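Local coordinates for protein 6-phosphogluconate dehydrogenase (PDB 5U5G) that probably reduces (2-oxopropyl)phosphonic acid with NADPH as a late step of fosfomycin biosynthesis in Pseudomonas syringae, at residues V234-R239 / T264-V269; Q271-E276 / F283-H288. One frame throughout, in Å; residues are numbered along the deposited sequence.

Contact 1 (V234-R239 / T264-V269); sequences VSLGVR and TTFDTV. With NAP (NADP nicotinamide-adenine-dinucleotide phosphate), chain E; 7VD ((2-oxopropyl)phosphonic acid), chain F.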
loop_
_atom_site.group_PDB
_atom_site.type_symbol
_atom_site.label_atom_id
_atom_site.label_comp_id
_atom_site.label_asym_id
_atom_site.label_seq_id
_atom_site.Cartn_x
_atom_site.Cartn_y
_atom_site.Cartn_z
ATOM N N VAL A 234 -16.563 3.779 4.401
ATOM C CA VAL A 234 -15.894 4.490 5.472
ATOM C C VAL A 234 -16.233 5.963 5.317
ATOM O O VAL A 234 -15.826 6.605 4.340
ATOM C CB VAL A 234 -14.380 4.277 5.469
ATOM C CG1 VAL A 234 -13.777 4.959 6.696
ATOM C CG2 VAL A 234 -14.042 2.788 5.453
ATOM N N SER A 235 -16.964 6.504 6.284
ATOM C CA SER A 235 -17.295 7.918 6.262
ATOM C C SER A 235 -16.095 8.767 6.661
ATOM O O SER A 235 -15.155 8.308 7.323
ATOM C CB SER A 235 -18.453 8.217 7.211
ATOM O OG SER A 235 -18.006 8.095 8.551
ATOM N N LEU A 236 -16.148 10.036 6.273
ATOM C CA LEU A 236 -15.126 10.968 6.730
ATOM C C LEU A 236 -15.178 11.149 8.239
ATOM O O LEU A 236 -14.147 11.420 8.860
ATOM C CB LEU A 236 -15.278 12.308 6.023
ATOM C CG LEU A 236 -14.834 12.342 4.551
ATOM C CD1 LEU A 236 -15.428 13.555 3.844
ATOM C CD2 LEU A 236 -13.323 12.343 4.420
ATOM N N GLY A 237 -16.361 10.995 8.841
ATOM C CA GLY A 237 -16.454 11.042 10.291
ATOM C C GLY A 237 -15.617 9.970 10.960
ATOM O O GLY A 237 -14.880 10.243 11.915
ATOM N N VAL A 238 -15.707 8.732 10.454
ATOM C CA VAL A 238 -14.926 7.636 11.023
ATOM C C VAL A 238 -13.438 7.827 10.736
ATOM O O VAL A 238 -12.589 7.634 11.617
ATOM C CB VAL A 238 -15.442 6.285 10.493
ATOM C CG1 VAL A 238 -14.396 5.194 10.659
ATOM C CG2 VAL A 238 -16.730 5.892 11.231
ATOM N N ARG A 239 -13.103 8.207 9.503
ATOM C CA ARG A 239 -11.709 8.420 9.130
ATOM C C ARG A 239 -11.074 9.506 9.990
ATOM O O ARG A 239 -9.968 9.330 10.519
ATOM C CB ARG A 239 -11.622 8.788 7.642
ATOM C CG ARG A 239 -10.196 8.942 7.102
ATOM C CD ARG A 239 -9.787 7.687 6.332
ATOM N NE ARG A 239 -8.893 6.882 7.136
ATOM C CZ ARG A 239 -8.753 5.562 7.058
ATOM N NH1 ARG A 239 -9.476 4.834 6.217
ATOM N NH2 ARG A 239 -7.884 4.966 7.865
ATOM N N THR A 264 -4.593 16.948 8.539
ATOM C CA THR A 264 -5.195 18.182 8.046
ATOM C C THR A 264 -6.000 17.938 6.771
ATOM O O THR A 264 -7.093 18.490 6.614
ATOM C CB THR A 264 -4.127 19.250 7.806
ATOM O OG1 THR A 264 -3.210 18.788 6.808
ATOM C CG2 THR A 264 -3.359 19.533 9.081
ATOM N N THR A 265 -5.487 17.100 5.859
ATOM C CA THR A 265 -6.157 16.894 4.577
ATOM C C THR A 265 -7.560 16.330 4.766
ATOM O O THR A 265 -8.528 16.822 4.171
ATOM C CB THR A 265 -5.342 15.961 3.670
ATOM O OG1 THR A 265 -4.057 16.535 3.383
ATOM C CG2 THR A 265 -6.080 15.736 2.354
ATOM N N PHE A 266 -7.694 15.279 5.572
ATOM C CA PHE A 266 -9.008 14.662 5.693
ATOM C C PHE A 266 -9.938 15.506 6.560
ATOM O O PHE A 266 -11.163 15.453 6.384
ATOM C CB PHE A 266 -8.876 13.227 6.200
ATOM C CG PHE A 266 -8.423 12.259 5.127
ATOM C CD1 PHE A 266 -9.337 11.760 4.192
ATOM C CD2 PHE A 266 -7.080 11.885 5.020
ATOM C CE1 PHE A 266 -8.927 10.882 3.181
ATOM C CE2 PHE A 266 -6.662 10.996 4.025
ATOM C CZ PHE A 266 -7.579 10.500 3.093
ATOM N N ASP A 267 -9.377 16.325 7.454
ATOM C CA ASP A 267 -10.192 17.303 8.164
ATOM C C ASP A 267 -10.807 18.303 7.191
ATOM O O ASP A 267 -12.004 18.601 7.267
ATOM C CB ASP A 267 -9.358 18.017 9.223
ATOM C CG ASP A 267 -10.183 18.983 10.052
ATOM O OD1 ASP A 267 -11.052 18.512 10.827
ATOM O OD2 ASP A 267 -9.963 20.212 9.922
ATOM N N THR A 268 -10.004 18.809 6.248
ATOM C CA THR A 268 -10.519 19.755 5.262
ATOM C C THR A 268 -11.576 19.111 4.363
ATOM O O THR A 268 -12.588 19.742 4.037
ATOM C CB THR A 268 -9.371 20.311 4.425
ATOM O OG1 THR A 268 -8.384 20.879 5.292
ATOM C CG2 THR A 268 -9.889 21.396 3.490
ATOM N N VAL A 269 -11.355 17.860 3.949
ATOM C CA VAL A 269 -12.339 17.160 3.122
ATOM C C VAL A 269 -13.633 16.947 3.900
ATOM O O VAL A 269 -14.738 17.049 3.342
ATOM C CB VAL A 269 -11.762 15.823 2.616
ATOM C CG1 VAL A 269 -12.830 15.015 1.878
ATOM C CG2 VAL A 269 -10.541 16.058 1.708
HETATM P PA NAP E . -21.062 4.178 11.460
HETATM O O1A NAP E . -21.001 5.660 11.512
HETATM O O2A NAP E . -21.478 3.462 10.199
HETATM O O5B NAP E . -22.009 3.613 12.702
HETATM C C5B NAP E . -21.561 4.229 13.885
HETATM C C4B NAP E . -22.213 3.460 15.054
HETATM O O4B NAP E . -21.940 4.089 16.306
HETATM C C3B NAP E . -23.768 3.395 14.834
HETATM O O3B NAP E . -24.249 2.194 15.354
HETATM C C2B NAP E . -24.231 4.543 15.752
HETATM O O2B NAP E . -25.466 4.407 16.262
HETATM C C1B NAP E . -23.191 4.329 16.924
HETATM N N9A NAP E . -23.135 5.539 17.720
HETATM C C8A NAP E . -22.430 6.735 17.476
HETATM N N7A NAP E . -22.642 7.681 18.431
HETATM C C5A NAP E . -23.533 7.059 19.317
HETATM C C6A NAP E . -24.146 7.496 20.504
HETATM N N6A NAP E . -23.902 8.751 21.004
HETATM N N1A NAP E . -24.998 6.696 21.196
HETATM C C2A NAP E . -25.211 5.453 20.663
HETATM N N3A NAP E . -24.702 4.895 19.556
HETATM C C4A NAP E . -23.850 5.731 18.887
HETATM O O3 NAP E . -19.492 3.866 11.829
HETATM P PN NAP E . -18.918 2.501 11.223
HETATM O O1N NAP E . -19.783 1.331 11.483
HETATM O O2N NAP E . -18.146 2.695 9.936
HETATM O O5D NAP E . -17.568 2.215 12.290
HETATM C C5D NAP E . -17.960 1.696 13.482
HETATM C C4D NAP E . -16.692 1.309 14.222
HETATM O O4D NAP E . -15.936 0.352 13.436
HETATM C C3D NAP E . -15.771 2.590 14.385
HETATM O O3D NAP E . -15.131 2.522 15.628
HETATM C C2D NAP E . -14.778 2.443 13.253
HETATM O O2D NAP E . -13.525 3.011 13.532
HETATM C C1D NAP E . -14.636 0.886 13.219
HETATM N N1N NAP E . -14.187 0.423 11.921
HETATM C C2N NAP E . -14.890 0.736 10.728
HETATM C C3N NAP E . -14.453 0.193 9.538
HETATM C C7N NAP E . -15.172 0.467 8.290
HETATM O O7N NAP E . -14.843 -0.031 7.211
HETATM N N7N NAP E . -16.299 1.269 8.310
HETATM C C4N NAP E . -13.276 -0.744 9.472
HETATM C C5N NAP E . -12.621 -0.975 10.761
HETATM C C6N NAP E . -13.055 -0.406 11.885
HETATM P P2B NAP E . -26.829 5.023 15.178
HETATM O O1X NAP E . -26.845 3.905 14.183
HETATM O O2X NAP E . -28.008 5.098 16.153
HETATM O O3X NAP E . -26.222 6.334 14.739
HETATM P P1 7VD F . -10.264 -0.458 7.513
HETATM C C1 7VD F . -11.362 0.959 7.798
HETATM O O2 7VD F . -9.069 -0.517 8.435
HETATM O O3 7VD F . -11.015 -1.769 7.561
HETATM O O4 7VD F . -9.826 -0.164 6.099
HETATM C C6 7VD F . -11.113 1.761 9.049
HETATM O O7 7VD F . -10.750 1.221 10.094
HETATM C C8 7VD F . -11.334 3.244 8.928
#
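Leu236 and Phe266 mark the closest approach of the two backbones, their CA atoms 7.2 Å apart, where the first turn of helix 236-247 faces the later part of helix 257-273. Leu236 carries most of the join. Its CG lies anti to the carbonyl carbon (chi1 -74°), which sends the fork across the gap: both methyls close on Val269 CG1, CD1 at 3.6 Å, and CD2 also reaches the edge of the Phe266 ring, near the ring plane, 4.0 Å from CD1 of Phe266. One face of the same ring receives Arg239, whose CG stands 4.1 Å from Phe266 CD1, above the plane and displaced toward the rim. The phenylalanine is thus met from two directions, while Leu184 and Ala185 of helix 168-196 also pack on it. Beyond CG the arginine chain bends at chi2 and chi3, and its guanidinium turns to the ligand: the methyl carbon C8 of (2-oxopropyl)phosphonic acid lies over one guanidinium face, 3.7 Å from Arg239 NH1. A salt bridge to Glu180 and hydrogen bonds to Tyr217 and Gln279 fix the plane of that group. The helix start is capped by Ser235, whose OG accepts from Val238 N over 3.1 Å at a nearly straight 162°. Around this cap, Val234 CG2 sits 3.4 Å from O7N of the nicotinamide amide, and Val238 CG2 lies 3.5 Å from the NADP bridging oxygen O3. With an apolar side on helix 257-273 and a ligand side on cofactor and ketone, this capped helix start forms part of the active-site wall contributed by the helical C-terminal domain of the 3-hydroxyisobutyrate dehydrogenase family.

Contact 2 (Q271-E276 / F283-H288); sequences QACGEE and FSVLSH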
loop_
_atom_site.group_PDB
_atom_site.type_symbol
_atom_site.label_atom_id
_atom_site.label_comp_id
_atom_site.label_asym_id
_atom_site.label_seq_id
_atom_site.Cartn_x
_atom_site.Cartn_y
_atom_site.Cartn_z
ATOM N N GLN A 271 -14.757 18.910 6.337
ATOM C CA GLN A 271 -15.426 20.207 6.396
ATOM C C GLN A 271 -16.111 20.540 5.078
ATOM O O GLN A 271 -17.183 21.153 5.064
ATOM C CB GLN A 271 -14.420 21.301 6.757
ATOM C CG GLN A 271 -14.406 21.665 8.234
ATOM C CD GLN A 271 -13.014 21.999 8.735
ATOM O OE1 GLN A 271 -12.122 22.325 7.950
ATOM N NE2 GLN A 271 -12.822 21.931 10.051
ATOM N N ALA A 272 -15.508 20.143 3.960
ATOM C CA ALA A 272 -16.040 20.507 2.656
ATOM C C ALA A 272 -17.142 19.573 2.170
ATOM O O ALA A 272 -17.933 19.974 1.317
ATOM C CB ALA A 272 -14.908 20.547 1.627
ATOM N N CYS A 273 -17.227 18.348 2.686
ATOM C CA CYS A 273 -18.123 17.350 2.121
ATOM C C CYS A 273 -19.111 16.755 3.110
ATOM O O CYS A 273 -20.079 16.134 2.671
ATOM C CB CYS A 273 -17.321 16.191 1.504
ATOM S SG CYS A 273 -16.135 16.692 0.259
ATOM N N GLY A 274 -18.880 16.890 4.411
ATOM C CA GLY A 274 -19.793 16.408 5.425
ATOM C C GLY A 274 -19.335 15.095 6.043
ATOM O O GLY A 274 -18.665 14.274 5.417
ATOM N N GLU A 275 -19.760 14.883 7.292
ATOM C CA GLU A 275 -19.274 13.767 8.101
ATOM C C GLU A 275 -19.637 12.411 7.513
ATOM O O GLU A 275 -18.862 11.459 7.646
ATOM C CB GLU A 275 -19.841 13.862 9.518
ATOM C CG GLU A 275 -19.514 15.156 10.239
ATOM C CD GLU A 275 -18.254 15.052 11.081
ATOM O OE1 GLU A 275 -17.536 16.071 11.174
ATOM O OE2 GLU A 275 -17.985 13.966 11.651
ATOM N N GLU A 276 -20.809 12.289 6.893
ATOM C CA GLU A 276 -21.266 11.011 6.368
ATOM C C GLU A 276 -20.841 10.753 4.931
ATOM O O GLU A 276 -21.157 9.682 4.408
ATOM C CB GLU A 276 -22.798 10.889 6.465
ATOM C CG GLU A 276 -23.319 10.605 7.878
ATOM C CD GLU A 276 -22.586 9.446 8.579
ATOM O OE1 GLU A 276 -22.289 8.404 7.940
ATOM O OE2 GLU A 276 -22.284 9.587 9.783
ATOM N N PHE A 283 -11.163 12.942 -3.813
ATOM C CA PHE A 283 -11.210 13.043 -5.274
ATOM C C PHE A 283 -11.854 14.347 -5.714
ATOM O O PHE A 283 -11.296 15.090 -6.523
ATOM C CB PHE A 283 -11.999 11.869 -5.877
ATOM C CG PHE A 283 -11.150 10.702 -6.303
ATOM C CD1 PHE A 283 -10.184 10.846 -7.295
ATOM C CD2 PHE A 283 -11.343 9.449 -5.730
ATOM C CE1 PHE A 283 -9.408 9.753 -7.687
ATOM C CE2 PHE A 283 -10.591 8.359 -6.120
ATOM C CZ PHE A 283 -9.618 8.510 -7.098
ATOM N N SER A 284 -13.041 14.645 -5.185
ATOM C CA SER A 284 -13.738 15.836 -5.651
ATOM C C SER A 284 -13.142 17.106 -5.064
ATOM O O SER A 284 -13.098 18.131 -5.749
ATOM C CB SER A 284 -15.232 15.730 -5.328
ATOM O OG SER A 284 -15.436 15.694 -3.928
ATOM N N VAL A 285 -12.657 17.059 -3.821
ATOM C CA VAL A 285 -11.996 18.228 -3.241
ATOM C C VAL A 285 -10.740 18.559 -4.027
ATOM O O VAL A 285 -10.454 19.728 -4.315
ATOM C CB VAL A 285 -11.677 17.985 -1.755
ATOM C CG1 VAL A 285 -10.737 19.059 -1.233
ATOM C CG2 VAL A 285 -12.959 17.944 -0.936
ATOM N N LEU A 286 -9.985 17.529 -4.404
ATOM C CA LEU A 286 -8.759 17.739 -5.164
ATOM C C LEU A 286 -9.015 18.601 -6.394
ATOM O O LEU A 286 -8.321 19.598 -6.621
ATOM C CB LEU A 286 -8.169 16.385 -5.554
ATOM C CG LEU A 286 -6.665 16.239 -5.706
ATOM C CD1 LEU A 286 -5.906 17.117 -4.732
ATOM C CD2 LEU A 286 -6.346 14.780 -5.478
ATOM N N SER A 287 -10.029 18.247 -7.186
ATOM C CA SER A 287 -10.390 19.031 -8.361
ATOM C C SER A 287 -11.166 20.304 -8.026
ATOM O O SER A 287 -11.390 21.114 -8.932
ATOM C CB SER A 287 -11.199 18.170 -9.333
ATOM O OG SER A 287 -12.227 17.454 -8.664
ATOM N N HIS A 288 -11.558 20.498 -6.763
ATOM C CA HIS A 288 -12.304 21.678 -6.272
ATOM C C HIS A 288 -13.737 21.731 -6.793
ATOM O O HIS A 288 -14.332 20.708 -7.124
ATOM C CB HIS A 288 -11.584 22.985 -6.634
ATOM C CG HIS A 288 -10.674 23.498 -5.558
ATOM N ND1 HIS A 288 -9.341 23.152 -5.486
ATOM C CD2 HIS A 288 -10.901 24.340 -4.519
ATOM C CE1 HIS A 288 -8.789 23.749 -4.446
ATOM N NE2 HIS A 288 -9.712 24.479 -3.844
#
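Ala272, in the last turn of helix 257-273, lies nearest Val285 by backbone, with a CA separation of 7.5 Å, and its CB reaches the valine at 4.1 Å from Val285 CG2. Cys273 follows as the last helical residue and makes the closer touch: its SG, placed beside the backbone N at chi1 -56°, stands 3.6 Å from Val285 CG2. One methyl of the valine therefore serves both neighbours, and the evidence for a small, single-point contact is that CG2 alone among the Val285 side-chain atoms comes near them. Cys273 SG is also 4.4 Å from Ser284 OG, a distance that amounts to loose packing; the serine hydroxyl is hydrogen-bonded to Gln281. Gly274 then leaves the helix with a positive phi of 101°, and the chain turns away from helix 282-287. Glu275 and Glu276 continue in that direction, tied by salt bridges to Arg270 and Arg12 respectively. On the other segment, His288 N donates to Val285 O over 2.8 Å, while Phe283 and Leu286 of the same helix pack on helix 168-196; Leu286 also meets Ser255 of the second subunit. The interface proper consists chiefly of the Ala272 methyl, the Cys273 thiol and Val285, with Ser284 at the margin, and 99 Å² buried in total. Such chemistry implies a shallow contact near the surface, held by van der Waals contact of CG2 with CB and SG, with no polar pairing across the two segments.

Along the chain both segments of contact 1 precede those of contact 2, and the two centres are about 9 Å apart. Helix 257-273 serves both: its 264-269 part faces helix 236-247, and its end faces helix 282-287. The two are also joined directly, Gly237 N lying 2.8 Å from Glu275 O in a probable hydrogen bond. Beside it, Leu236 CD1 packs 3.7 Å from Gly274 O. Val269 touches Val285 as well. Contact 1 is buried and borders the ligands, whereas contact 2 is a surface contact farther from the centre of the chain. Together they connect the active-site helix 236-247 to helix 282-287 near the end of the modelled chain.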